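Local coordinates for DUF871 domain-containing protein (Enterococcus faecalis, PDB 2P0O), which is of unknown function but probably acts as a 6-phospho-N-acetylmuramidase, with a TIM barrel followed by a smaller C-terminal domain, at residues T36-P41 against I66-S71; R140-H145 against Q173-V178; P203-V208 against Q343-L348; L244-P249 against G361-E366; E310-Y315 against E330-I335. All coordinates share one frame; numbering follows the deposited sequence. Where two conformers were deposited one is given.

How the contacts relate
From the N terminus, contact 1 comes first, closing the loop through helix 48-62 between two neighbouring barrel strands. Contact 2 follows in series, closing the loop through helix 157-169 further round the same barrel, and touches contact 1 where Met67 meets Glu142 and Trp144. Contact 3 reaches from barrel helix 203-212 across to the C-terminal domain, with its first segment packed on Val178 of contact 2. Contact 4 crosses contact 3 along the chain, joining strand 242-247 to the C-terminal helix, and Leu245 touches Ile345 and Leu346. Contact 5, nested inside the loops of contacts 3 and 4, joins the turn after strand 304-308 to the start of strand 332-337, about 44 Å from contact 1 between nearest atoms.

Contact 1 (T36-P41 against I66-S71); sequences TSLHIP and IMVDIS
Thr36 and Leu38 of the same strand bracket Asp69 through its backbone N and O: Asp69 N donates to Thr36 O at 2.8 Å, and Leu38 N to Asp69 O at 2.8 Å. A third bond, Thr36 N to Met67 O at 3.0 Å, completes the parallel pairing of strands 33-38 and 65-70, neighbours in the TIM barrel. Ser37 OG adds a weak bond of 3.4 Å to Asp69 OD1. The Ser37 and Asp69 side chains lie on the same face of the sheet, each with its first torsion swung opposite the main-chain nitrogen (179° for Asp69). The second carboxylate oxygen, OD2, is taken by a salt bridge to Arg97. On the other face the contact is apolar. Thr36 CG2 lies alongside Val68 CG2 at 3.8 Å, while Thr36 OG1 turns to Val9 O. Leu38 CD1 comes against the other branch of Val68, CG1, at 4.0 Å, and Val68 also touches Leu52 of helix 48-62. The two faces thus differ in chemistry: an apolar one beneath helix 48-62, and one inside the barrel where an acid and a hydroxyl stand near the C-terminal strand ends, the region where TIM barrels commonly carry their active sites.

Contact 2 (R140-H145 against Q173-V178); sequences RLEAWH and QVFTFV
Phe175 lies across Trp144 and Glu142 within a beta-alpha-beta crossover of the TIM barrel, strand 141-144 running through helix 157-169 into strand 173-178. Its CB sits over the five-membered ring of Trp144, 3.7 Å from that ring's centroid and 17° off the normal. CG swings back beside the main-chain nitrogen (chi1 -79°), bringing the phenyl ring into an offset stack with the six-membered ring of Trp144, planes 28° apart. Further out, CD1 rests on Glu142 CB at 3.9 Å, CE1 meets Glu142 CG at 3.6 Å, CE2 lies between Trp144 CZ2 and Glu142 OE1, and CZ at the tip lies 3.4 Å from Glu142 OE1. The carboxylate therefore covers the outer part of the Phe175 ring, the planes nearly parallel. Its OE1 also accepts a hydrogen bond from Trp144 NE1 at 3.3 Å, through the lone pair turned away from OE2, tying the indole to the acid that shares its strand. Phe177 extends the aromatic cluster, with CZ at 3.7 Å from Trp144 CE3, and Phe35 and Tyr220 add further rings. Parallel backbone pairing underlies all of this, with Phe175 N bonded to Ala143 O and, beyond it, His145 N bonded to Phe175 O at 2.9 Å.

Contact 3 (P203-V208 against Q343-L348); sequences PFAAAV and QTILPL
The seam between the barrel and the C-terminal domain closes here, where Ala205 of helix 203-212 faces Ile345 and Leu348, in and just before a short 3-10 segment. The two backbones come close, with Ala205 CA only 5.1 Å from Ile345 CA, an approach that the small alanine side chain probably permits. Ala205 CB is met by three residues: Thr344 OG1 at 3.3 Å, Ile345 CG1 at 3.8 Å and, more loosely, a methyl of Leu348. Thr344 places its hydroxyl there by setting OG1 between its own nitrogen and carbonyl carbon (chi1 54°). The helix belongs to the TIM barrel, linking strand 173-178 to strand 218-221, whereas the turn lies between strands 332-337 and 354-359 of what is probably a cyclophilin-like domain. Leu348 reaches over with one branch: CD1 approaches Ala205 O at 3.4 Å and also packs on Val208 CB at 3.8 Å, one helical turn further along. Nearby, Ile345 CD1 comes in at the edge of the Phe204 ring, 4.1 Å from CD2, the two side chains crossing at about a right angle. Phe243 of strand 242-247 touches Phe204, Val208 and Ile345 alike, and Phe234 meets the Phe204 ring edge-to-face. Within the turn, Leu348 N bonds to Ile345 O at 2.8 Å.

Contact 4 (L244-P249 against G361-E366); sequences LLEVAP and GTIENE
Glu246 points its carboxylate at the first turn of the C-terminal helix 363-370, where Ile363 N donates to OE2 at 3.1 Å. The glutamate stands on strand 242-247, part of the mixed sheet of the C-terminal domain, and the helix begins against that strand's side chains. From a first torsion of -85° the Glu246 chain runs out fully extended, laying CG on Ile363 CG1 at 3.6 Å before the acid reaches the backbone. The bond to Ile363 N is fairly straight (159°) and uses the OE2 lone pair turned away from OE1. OE2 also lies 3.0 Å from Thr362 N. OE1 forms a salt bridge to Arg229 of helix 228-240, and this arginine and the Ile363 amide would probably favour the negative charge of Glu246. Glu364 OE1 is 4.6 Å from Glu246 OE2, with a water between the two acids whose approach to OE2 is too short to trust. Leu244 sends its CG opposite the main-chain nitrogen (chi1 -177°), as Ile363 does its CG2, and the two side chains run antiparallel beside each other. Leu244 CD2 then touches both branches of the isoleucine, 3.9 Å from Ile363 CG1 and 3.9 Å from Ile363 CG2.

Contact 5 (E310-Y315 against E330-I335); sequences EKYGRY and EKVNTI
Lys331 arches over the ring of Tyr312, and the ring interactions come first. Its CE stands 3.6 Å from the ring centroid, 15° off the normal, a CH-pi contact over one face. NZ is farther, 4.6 Å from the same centroid, in a cation-pi position. The chain gets there by bending at its third and fourth torsions (chi3 -74°), so it folds across the ring instead of running out straight. Of the apolar contacts, Val332 CG2 touches Tyr312 CE2 at 3.6 Å, at the ring's edge. Charge pairing is looser: Lys311, fully extended, carries NZ to 3.6 Å from Glu330 OE1, a long salt bridge, while Lys331 NZ has its own salt bridge to Asp329. Waters fill in the rest. One accepts from Lys311 NZ at 2.7 Å and donates to Glu330 O, and another joins Tyr312 OH, 2.8 Å away, to Lys331 NZ, from which it accepts. Together these join the turn after strand 304-308 to the start of strand 332-337, which runs antiparallel to strand 304-308 in the four-stranded sheet. Lys331 therefore has its ammonium shared among an acid, a water and a ring face: a surface contact mixing charge, water and methylene packing, in which the long salt bridge, the cation-pi pair and the water bridges are each modest at a solvent-facing site.

Contact 1 (T36-P41 against I66-S71)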
# COMPACT_ATOMS: atom_id res chain seq x y z
N THR A 36 -1.19 15.10 -3.87
CA THR A 36 -0.16 15.92 -4.48
C THR A 36 0.22 17.07 -3.56
O THR A 36 -0.65 17.68 -2.91
CB THR A 36 -0.56 16.41 -5.90
OG1 THR A 36 0.56 17.04 -6.54
CG2 THR A 36 -1.75 17.39 -5.87
N SER A 37 1.52 17.36 -3.50
CA SER A 37 2.03 18.44 -2.66
C SER A 37 2.67 19.51 -3.52
O SER A 37 3.61 19.26 -4.26
CB SER A 37 3.04 17.89 -1.62
OG SER A 37 3.53 18.93 -0.78
N LEU A 38 2.12 20.72 -3.43
CA LEU A 38 2.54 21.83 -4.29
C LEU A 38 3.37 22.90 -3.58
O LEU A 38 2.98 23.42 -2.53
CB LEU A 38 1.32 22.50 -4.90
CG LEU A 38 0.85 22.06 -6.28
CD1 LEU A 38 0.05 20.76 -6.21
CD2 LEU A 38 0.02 23.17 -6.88
N HIS A 39 4.52 23.22 -4.19
CA HIS A 39 5.32 24.41 -3.84
C HIS A 39 5.46 25.29 -5.08
O HIS A 39 6.04 24.86 -6.09
CB HIS A 39 6.70 24.02 -3.28
CG HIS A 39 6.64 22.95 -2.24
ND1 HIS A 39 6.53 21.61 -2.56
CD2 HIS A 39 6.63 23.02 -0.89
CE1 HIS A 39 6.47 20.90 -1.45
NE2 HIS A 39 6.53 21.73 -0.42
N ILE A 40 4.90 26.50 -5.02
CA ILE A 40 4.98 27.48 -6.11
C ILE A 40 5.69 28.76 -5.65
O ILE A 40 5.03 29.71 -5.22
CB ILE A 40 3.56 27.93 -6.64
CG1 ILE A 40 2.50 26.81 -6.55
CG2 ILE A 40 3.65 28.61 -8.02
CD1 ILE A 40 2.90 25.50 -7.14
N PRO A 41 7.04 28.78 -5.71
CA PRO A 41 7.76 30.06 -5.53
C PRO A 41 7.84 30.88 -6.82
O PRO A 41 7.25 30.50 -7.84
CB PRO A 41 9.16 29.61 -5.07
CG PRO A 41 9.09 28.08 -4.93
CD PRO A 41 7.98 27.66 -5.84
N ILE A 66 -8.62 14.00 -5.34
CA ILE A 66 -7.35 14.70 -5.26
C ILE A 66 -7.27 15.51 -3.97
O ILE A 66 -8.03 16.45 -3.76
CB ILE A 66 -7.10 15.68 -6.43
CG1 ILE A 66 -7.16 14.99 -7.79
CG2 ILE A 66 -5.74 16.33 -6.26
CD1 ILE A 66 -7.00 15.97 -8.99
N MSE A 67 -6.34 15.13 -3.11
CA MSE A 67 -6.03 15.90 -1.93
C MSE A 67 -4.81 16.73 -2.31
O MSE A 67 -3.79 16.18 -2.76
CB MSE A 67 -5.78 14.93 -0.77
CG MSE A 67 -5.09 15.52 0.49
SE MSE A 67 -6.16 16.98 1.25
CE MSE A 67 -7.79 16.04 1.81
N VAL A 68 -4.91 18.04 -2.16
CA VAL A 68 -3.78 18.91 -2.45
C VAL A 68 -3.16 19.48 -1.16
O VAL A 68 -3.82 20.22 -0.40
CB VAL A 68 -4.14 20.10 -3.40
CG1 VAL A 68 -2.95 21.02 -3.60
CG2 VAL A 68 -4.69 19.61 -4.77
N ASP A 69 -1.90 19.15 -0.93
CA ASP A 69 -1.17 19.71 0.18
C ASP A 69 -0.45 20.96 -0.33
O ASP A 69 0.40 20.88 -1.22
CB ASP A 69 -0.23 18.66 0.77
CG ASP A 69 0.59 19.20 1.94
OD1 ASP A 69 1.51 20.02 1.73
OD2 ASP A 69 0.34 18.77 3.08
N ILE A 70 -0.80 22.10 0.23
CA ILE A 70 -0.34 23.39 -0.29
C ILE A 70 -0.33 24.42 0.83
O ILE A 70 -1.22 24.41 1.70
CB ILE A 70 -1.24 23.84 -1.48
CG1 ILE A 70 -0.69 25.08 -2.20
CG2 ILE A 70 -2.69 24.04 -1.05
CD1 ILE A 70 -1.45 25.38 -3.49
N SER A 71 0.66 25.30 0.83
CA SER A 71 0.71 26.38 1.81
C SER A 71 -0.33 27.43 1.45
O SER A 71 -0.74 27.55 0.29
CB SER A 71 2.10 27.00 1.88
OG SER A 71 2.31 27.89 0.79

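Contact 2 (R140-H145 against Q173-V178)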
# COMPACT_ATOMS: atom_id res chain seq x y z
N ARG A 140 -15.64 14.75 7.01
CA ARG A 140 -14.79 15.22 5.93
C ARG A 140 -13.36 15.63 6.31
O ARG A 140 -12.65 16.28 5.54
CB ARG A 140 -15.51 16.30 5.15
CG ARG A 140 -16.70 15.66 4.48
CD ARG A 140 -17.31 16.58 3.59
NE ARG A 140 -16.76 16.55 2.25
CZ ARG A 140 -17.36 17.20 1.27
NH1 ARG A 140 -18.47 17.86 1.55
NH2 ARG A 140 -16.87 17.20 0.04
N LEU A 141 -12.95 15.23 7.51
CA LEU A 141 -11.66 15.58 8.04
C LEU A 141 -10.75 14.37 7.91
O LEU A 141 -11.10 13.28 8.37
CB LEU A 141 -11.77 16.01 9.50
CG LEU A 141 -12.50 17.33 9.77
CD1 LEU A 141 -12.59 17.63 11.27
CD2 LEU A 141 -11.90 18.51 8.98
N GLU A 142 -9.60 14.56 7.26
CA GLU A 142 -8.68 13.45 7.00
C GLU A 142 -7.35 13.76 7.67
O GLU A 142 -6.70 14.76 7.33
CB GLU A 142 -8.48 13.25 5.49
CG GLU A 142 -9.80 13.02 4.78
CD GLU A 142 -9.70 12.78 3.28
OE1 GLU A 142 -8.60 12.91 2.68
OE2 GLU A 142 -10.74 12.43 2.69
N ALA A 143 -6.96 12.95 8.64
CA ALA A 143 -5.69 13.17 9.29
C ALA A 143 -4.66 12.39 8.50
O ALA A 143 -4.72 11.15 8.47
CB ALA A 143 -5.74 12.72 10.75
N TRP A 144 -3.76 13.11 7.82
CA TRP A 144 -2.70 12.50 6.99
C TRP A 144 -1.37 12.47 7.71
O TRP A 144 -0.88 13.50 8.22
CB TRP A 144 -2.48 13.27 5.69
CG TRP A 144 -3.54 13.12 4.70
CD1 TRP A 144 -4.80 13.63 4.77
CD2 TRP A 144 -3.45 12.42 3.45
NE1 TRP A 144 -5.51 13.29 3.65
CE2 TRP A 144 -4.72 12.55 2.82
CE3 TRP A 144 -2.45 11.68 2.81
CZ2 TRP A 144 -5.00 11.99 1.57
CZ3 TRP A 144 -2.73 11.10 1.56
CH2 TRP A 144 -4.00 11.26 0.96
N HIS A 145 -0.78 11.28 7.76
CA HIS A 145 0.59 11.17 8.22
C HIS A 145 1.52 11.72 7.17
O HIS A 145 1.15 11.90 6.02
CB HIS A 145 0.93 9.71 8.46
CG HIS A 145 0.33 9.18 9.72
ND1 HIS A 145 0.92 9.38 10.96
CD2 HIS A 145 -0.79 8.46 9.95
CE1 HIS A 145 0.18 8.81 11.89
NE2 HIS A 145 -0.86 8.24 11.30
N GLN A 173 -10.60 10.46 10.06
CA GLN A 173 -10.09 9.44 9.16
C GLN A 173 -8.55 9.46 9.22
O GLN A 173 -7.95 10.52 9.37
CB GLN A 173 -10.54 9.71 7.73
CG GLN A 173 -11.98 9.28 7.38
CD GLN A 173 -12.44 9.87 6.05
OE1 GLN A 173 -12.81 11.05 5.98
NE2 GLN A 173 -12.40 9.07 4.99
N VAL A 174 -7.94 8.29 9.09
CA VAL A 174 -6.48 8.14 9.16
C VAL A 174 -5.96 7.70 7.81
O VAL A 174 -6.38 6.66 7.28
CB VAL A 174 -6.07 7.09 10.23
CG1 VAL A 174 -4.54 6.81 10.15
CG2 VAL A 174 -6.48 7.57 11.59
N PHE A 175 -5.05 8.50 7.25
CA PHE A 175 -4.41 8.27 5.97
C PHE A 175 -2.89 8.15 6.20
O PHE A 175 -2.29 8.92 6.98
CB PHE A 175 -4.66 9.46 5.02
CG PHE A 175 -6.02 9.48 4.37
CD1 PHE A 175 -7.17 9.64 5.12
CD2 PHE A 175 -6.14 9.40 2.98
CE1 PHE A 175 -8.42 9.67 4.49
CE2 PHE A 175 -7.38 9.45 2.34
CZ PHE A 175 -8.53 9.56 3.10
N THR A 176 -2.27 7.23 5.48
CA THR A 176 -0.87 6.93 5.66
C THR A 176 -0.23 6.63 4.30
O THR A 176 -0.93 6.30 3.33
CB THR A 176 -0.71 5.71 6.60
OG1 THR A 176 0.68 5.50 6.86
CG2 THR A 176 -1.28 4.45 5.97
N PHE A 177 1.09 6.73 4.23
CA PHE A 177 1.81 6.42 3.02
C PHE A 177 2.58 5.10 3.11
O PHE A 177 2.95 4.64 4.20
CB PHE A 177 2.83 7.53 2.67
CG PHE A 177 2.19 8.84 2.31
CD1 PHE A 177 1.74 9.09 1.01
CD2 PHE A 177 2.04 9.84 3.27
CE1 PHE A 177 1.17 10.30 0.65
CE2 PHE A 177 1.49 11.08 2.93
CZ PHE A 177 1.02 11.31 1.62
N VAL A 178 2.84 4.50 1.94
CA VAL A 178 3.88 3.49 1.84
C VAL A 178 4.81 4.00 0.74
O VAL A 178 4.38 4.79 -0.12
CB VAL A 178 3.32 2.07 1.50
CG1 VAL A 178 2.49 1.52 2.67
CG2 VAL A 178 2.49 2.07 0.19

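Contact 3 (P203-V208 against Q343-L348)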
# COMPACT_ATOMS: atom_id res chain seq x y z
N PRO A 203 6.16 -2.65 -1.46
CA PRO A 203 5.03 -1.75 -1.25
C PRO A 203 3.67 -2.45 -1.18
O PRO A 203 2.79 -2.01 -0.42
CB PRO A 203 5.09 -0.79 -2.46
CG PRO A 203 6.49 -0.90 -2.97
CD PRO A 203 6.96 -2.28 -2.65
N PHE A 204 3.49 -3.50 -1.97
CA PHE A 204 2.22 -4.25 -1.93
C PHE A 204 1.98 -4.84 -0.56
O PHE A 204 0.89 -4.72 -0.01
CB PHE A 204 2.17 -5.34 -3.04
CG PHE A 204 1.07 -6.36 -2.84
CD1 PHE A 204 -0.25 -6.05 -3.15
CD2 PHE A 204 1.37 -7.64 -2.38
CE1 PHE A 204 -1.28 -6.98 -2.98
CE2 PHE A 204 0.36 -8.59 -2.20
CZ PHE A 204 -0.98 -8.26 -2.49
N ALA A 205 3.00 -5.52 -0.00
CA ALA A 205 2.86 -6.11 1.32
C ALA A 205 2.64 -5.02 2.38
O ALA A 205 1.89 -5.22 3.32
CB ALA A 205 4.11 -6.94 1.68
N ALA A 206 3.30 -3.88 2.21
CA ALA A 206 3.20 -2.78 3.15
C ALA A 206 1.78 -2.21 3.16
O ALA A 206 1.17 -2.06 4.22
CB ALA A 206 4.24 -1.70 2.81
N ALA A 207 1.23 -1.98 1.96
CA ALA A 207 -0.10 -1.40 1.78
C ALA A 207 -1.20 -2.31 2.29
O ALA A 207 -2.04 -1.91 3.09
CB ALA A 207 -0.35 -1.02 0.29
N VAL A 208 -1.18 -3.56 1.84
CA VAL A 208 -2.14 -4.52 2.31
C VAL A 208 -2.12 -4.66 3.84
O VAL A 208 -3.20 -4.67 4.47
CB VAL A 208 -2.00 -5.89 1.55
CG1 VAL A 208 -3.02 -6.91 2.08
CG2 VAL A 208 -2.22 -5.67 0.07
N GLN A 343 8.81 -12.16 0.87
CA GLN A 343 8.61 -12.74 2.19
C GLN A 343 7.80 -11.90 3.18
O GLN A 343 7.27 -12.43 4.12
CB GLN A 343 9.96 -13.16 2.79
CG GLN A 343 10.47 -14.46 2.13
CD GLN A 343 11.81 -14.90 2.68
OE1 GLN A 343 12.11 -14.65 3.82
NE2 GLN A 343 12.60 -15.56 1.85
N THR A 344 7.72 -10.58 3.00
CA THR A 344 6.83 -9.80 3.86
C THR A 344 5.33 -9.99 3.54
O THR A 344 4.48 -9.48 4.24
CB THR A 344 7.14 -8.31 3.83
OG1 THR A 344 7.13 -7.85 2.47
CG2 THR A 344 8.52 -8.01 4.50
N ILE A 345 5.02 -10.70 2.47
CA ILE A 345 3.63 -11.05 2.16
C ILE A 345 3.17 -12.21 3.06
O ILE A 345 1.97 -12.29 3.43
CB ILE A 345 3.48 -11.44 0.67
CG1 ILE A 345 3.86 -10.25 -0.21
CG2 ILE A 345 2.05 -11.96 0.37
CD1 ILE A 345 4.13 -10.64 -1.71
N LEU A 346 4.11 -13.07 3.44
CA LEU A 346 3.76 -14.27 4.23
C LEU A 346 2.93 -14.05 5.49
O LEU A 346 2.01 -14.81 5.68
CB LEU A 346 4.98 -15.17 4.58
CG LEU A 346 5.77 -15.72 3.38
CD1 LEU A 346 7.12 -16.29 3.83
CD2 LEU A 346 4.93 -16.77 2.61
N PRO A 347 3.29 -13.08 6.37
CA PRO A 347 2.40 -12.83 7.53
C PRO A 347 1.02 -12.25 7.17
O PRO A 347 0.16 -12.15 8.03
CB PRO A 347 3.16 -11.80 8.37
CG PRO A 347 4.52 -11.64 7.74
CD PRO A 347 4.48 -12.21 6.37
N LEU A 348 0.82 -11.85 5.91
CA LEU A 348 -0.46 -11.32 5.47
C LEU A 348 -1.44 -12.44 5.15
O LEU A 348 -2.68 -12.22 5.06
CB LEU A 348 -0.30 -10.44 4.23
CG LEU A 348 0.53 -9.17 4.46
CD1 LEU A 348 0.40 -8.31 3.22
CD2 LEU A 348 0.02 -8.43 5.73

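Contact 4 (L244-P249 against G361-E366)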
# COMPACT_ATOMS: atom_id res chain seq x y z
N LEU A 244 0.08 -13.12 -4.61
CA LEU A 244 0.92 -13.65 -5.66
C LEU A 244 2.36 -13.52 -5.22
O LEU A 244 2.83 -12.40 -4.96
CB LEU A 244 0.65 -12.89 -6.96
CG LEU A 244 1.37 -13.31 -8.24
CD1 LEU A 244 0.92 -14.72 -8.68
CD2 LEU A 244 1.17 -12.30 -9.38
N LEU A 245 3.09 -14.64 -5.18
CA LEU A 245 4.48 -14.64 -4.72
C LEU A 245 5.35 -15.46 -5.65
O LEU A 245 4.88 -16.40 -6.27
CB LEU A 245 4.60 -15.21 -3.28
CG LEU A 245 3.72 -14.74 -2.13
CD1 LEU A 245 2.37 -15.48 -2.19
CD2 LEU A 245 4.37 -14.96 -0.74
N GLU A 246 6.63 -15.09 -5.73
CA GLU A 246 7.63 -15.81 -6.54
C GLU A 246 8.51 -16.74 -5.71
O GLU A 246 8.75 -16.49 -4.52
CB GLU A 246 8.51 -14.83 -7.31
CG GLU A 246 7.92 -14.39 -8.63
CD GLU A 246 8.75 -13.32 -9.37
OE1 GLU A 246 9.88 -12.97 -8.92
OE2 GLU A 246 8.28 -12.87 -10.44
N VAL A 247 8.98 -17.82 -6.33
CA VAL A 247 9.86 -18.76 -5.67
C VAL A 247 11.13 -18.87 -6.48
O VAL A 247 11.11 -18.60 -7.69
CB VAL A 247 9.21 -20.19 -5.50
CG1 VAL A 247 8.03 -20.13 -4.57
CG2 VAL A 247 8.83 -20.86 -6.88
N ALA A 248 12.22 -19.27 -5.81
CA ALA A 248 13.51 -19.47 -6.49
C ALA A 248 13.42 -20.63 -7.47
O ALA A 248 12.65 -21.55 -7.24
CB ALA A 248 14.64 -19.74 -5.47
N PRO A 249 14.23 -20.62 -8.55
CA PRO A 249 14.33 -21.80 -9.43
C PRO A 249 14.71 -23.05 -8.63
O PRO A 249 15.43 -22.95 -7.66
CB PRO A 249 15.49 -21.43 -10.38
CG PRO A 249 15.45 -19.91 -10.43
CD PRO A 249 15.14 -19.54 -9.00
N GLY A 361 10.55 -14.11 -11.65
CA GLY A 361 10.60 -13.24 -12.81
C GLY A 361 9.33 -13.23 -13.65
O GLY A 361 9.28 -12.52 -14.66
N THR A 362 8.31 -14.00 -13.25
CA THR A 362 7.12 -14.20 -14.11
C THR A 362 5.84 -13.49 -13.60
O THR A 362 4.78 -13.57 -14.22
CB THR A 362 6.82 -15.70 -14.39
OG1 THR A 362 6.46 -16.37 -13.18
CG2 THR A 362 8.05 -16.39 -14.98
N ILE A 363 5.95 -12.81 -12.47
CA ILE A 363 4.80 -12.13 -11.89
C ILE A 363 4.09 -11.22 -12.91
O ILE A 363 2.87 -11.25 -13.03
CB ILE A 363 5.18 -11.37 -10.60
CG1 ILE A 363 5.03 -12.31 -9.39
CG2 ILE A 363 4.25 -10.12 -10.39
CD1 ILE A 363 5.25 -11.64 -8.04
N GLU A 364 4.87 -10.44 -13.67
CA GLU A 364 4.30 -9.55 -14.68
C GLU A 364 3.47 -10.26 -15.75
O GLU A 364 2.35 -9.84 -16.02
CB GLU A 364 5.38 -8.67 -15.30
CG GLU A 364 6.06 -7.73 -14.29
CD GLU A 364 7.41 -8.24 -13.75
OE1 GLU A 364 7.52 -9.45 -13.37
OE2 GLU A 364 8.37 -7.41 -13.74
N ASN A 365 4.00 -11.33 -16.34
CA ASN A 365 3.22 -12.06 -17.35
C ASN A 365 2.10 -12.89 -16.74
O ASN A 365 1.09 -13.15 -17.40
CB ASN A 365 4.08 -12.95 -18.26
CG ASN A 365 3.28 -13.48 -19.46
OD1 ASN A 365 2.46 -12.77 -20.05
ND2 ASN A 365 3.51 -14.74 -19.81
N GLU A 366 2.25 -13.28 -15.50
CA GLU A 366 1.20 -14.03 -14.84
C GLU A 366 -0.02 -13.11 -14.66
O GLU A 366 -1.14 -13.53 -14.93
CB GLU A 366 1.73 -14.53 -13.50
CG GLU A 366 1.36 -15.93 -13.17
CD GLU A 366 1.77 -16.95 -14.22
OE1 GLU A 366 2.99 -17.21 -14.43
OE2 GLU A 366 0.85 -17.49 -14.83
O HOH W 1 9.00 -10.66 -11.18

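Contact 5 (E310-Y315 against E330-I335)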
# COMPACT_ATOMS: atom_id res chain seq x y z
N GLU A 310 6.96 -39.74 1.73
CA GLU A 310 6.32 -40.99 2.13
C GLU A 310 6.63 -41.39 3.58
O GLU A 310 5.87 -42.17 4.21
CB GLU A 310 6.64 -42.13 1.15
CG GLU A 310 8.07 -42.63 1.21
CD GLU A 310 8.45 -43.58 0.06
OE1 GLU A 310 7.78 -44.63 -0.15
OE2 GLU A 310 9.44 -43.28 -0.64
N LYS A 311 7.74 -40.87 4.12
CA LYS A 311 8.12 -41.18 5.52
C LYS A 311 7.16 -40.56 6.51
O LYS A 311 7.15 -40.97 7.66
CB LYS A 311 9.55 -40.75 5.86
CG LYS A 311 10.62 -41.56 5.14
CD LYS A 311 12.00 -41.03 5.40
CE LYS A 311 13.01 -41.84 4.61
NZ LYS A 311 14.39 -41.38 4.88
N TYR A 312 6.38 -39.57 6.08
CA TYR A 312 5.43 -38.90 6.96
C TYR A 312 4.08 -39.59 6.93
O TYR A 312 3.10 -39.05 7.45
CB TYR A 312 5.28 -37.40 6.60
CG TYR A 312 5.47 -36.47 7.79
CD1 TYR A 312 5.00 -36.83 9.05
CD2 TYR A 312 6.12 -35.23 7.65
CE1 TYR A 312 5.16 -35.99 10.15
CE2 TYR A 312 6.31 -34.38 8.74
CZ TYR A 312 5.81 -34.77 10.00
OH TYR A 312 5.96 -33.97 11.12
N GLY A 313 4.03 -40.77 6.32
CA GLY A 313 2.84 -41.62 6.36
C GLY A 313 1.63 -40.90 5.82
O GLY A 313 1.68 -40.38 4.72
N ARG A 314 0.56 -40.82 6.61
CA ARG A 314 -0.67 -40.19 6.13
C ARG A 314 -0.54 -38.69 5.81
O ARG A 314 -1.39 -38.13 5.13
CB ARG A 314 -1.87 -40.50 7.03
CG ARG A 314 -1.99 -39.67 8.29
CD ARG A 314 -3.46 -39.47 8.66
NE ARG A 314 -3.60 -38.65 9.87
CZ ARG A 314 -3.98 -39.12 11.05
NH1 ARG A 314 -4.05 -38.29 12.09
NH2 ARG A 314 -4.30 -40.41 11.20
N TYR A 315 0.52 -38.05 6.29
CA TYR A 315 0.80 -36.66 5.90
C TYR A 315 1.54 -36.49 4.58
O TYR A 315 1.72 -35.35 4.13
CB TYR A 315 1.46 -35.86 7.06
CG TYR A 315 0.47 -35.69 8.18
CD1 TYR A 315 -0.52 -34.71 8.11
CD2 TYR A 315 0.50 -36.54 9.28
CE1 TYR A 315 -1.47 -34.59 9.11
CE2 TYR A 315 -0.45 -36.42 10.31
CZ TYR A 315 -1.44 -35.44 10.20
OH TYR A 315 -2.38 -35.29 11.18
N GLU A 330 13.83 -35.33 8.05
CA GLU A 330 13.99 -36.39 7.01
C GLU A 330 12.68 -36.67 6.26
O GLU A 330 12.70 -37.14 5.12
CB GLU A 330 14.51 -37.72 7.62
CG GLU A 330 13.60 -38.29 8.78
CD GLU A 330 13.60 -39.83 8.94
OE1 GLU A 330 14.52 -40.52 8.39
OE2 GLU A 330 12.67 -40.35 9.64
N LYS A 331 11.55 -36.37 6.90
CA LYS A 331 10.24 -36.68 6.36
C LYS A 331 9.64 -35.57 5.51
O LYS A 331 8.55 -35.73 4.99
CB LYS A 331 9.26 -37.01 7.49
CG LYS A 331 9.78 -38.02 8.50
CD LYS A 331 8.68 -38.38 9.51
CE LYS A 331 8.42 -37.25 10.52
NZ LYS A 331 9.64 -36.52 11.03
N VAL A 332 10.38 -34.46 5.35
CA VAL A 332 9.85 -33.25 4.69
C VAL A 332 10.83 -32.85 3.58
O VAL A 332 11.95 -32.41 3.90
CB VAL A 332 9.70 -32.07 5.71
CG1 VAL A 332 9.27 -30.76 5.02
CG2 VAL A 332 8.72 -32.42 6.85
N ASN A 333 10.44 -33.00 2.30
CA ASN A 333 11.27 -32.53 1.19
C ASN A 333 11.26 -31.01 1.08
O ASN A 333 10.19 -30.37 1.19
CB ASN A 333 10.79 -33.11 -0.15
CG ASN A 333 11.03 -34.60 -0.26
OD1 ASN A 333 11.78 -35.20 0.53
ND2 ASN A 333 10.40 -35.21 -1.24
N THR A 334 12.43 -30.43 0.87
CA THR A 334 12.52 -28.99 0.67
C THR A 334 12.59 -28.75 -0.82
O THR A 334 13.46 -29.31 -1.49
CB THR A 334 13.76 -28.40 1.37
OG1 THR A 334 14.87 -29.26 1.11
CG2 THR A 334 13.54 -28.35 2.87
N ILE A 335 11.67 -27.95 -1.35
CA ILE A 335 11.49 -27.83 -2.81
C ILE A 335 12.09 -26.54 -3.32
O ILE A 335 12.87 -26.53 -4.25
CB ILE A 335 9.98 -27.83 -3.24
CG1 ILE A 335 9.18 -28.95 -2.55
CG2 ILE A 335 9.84 -27.85 -4.79
CD1 ILE A 335 9.80 -30.31 -2.79
O HOH W 2 14.59 -38.86 4.06
O HOH W 3 7.92 -35.13 12.82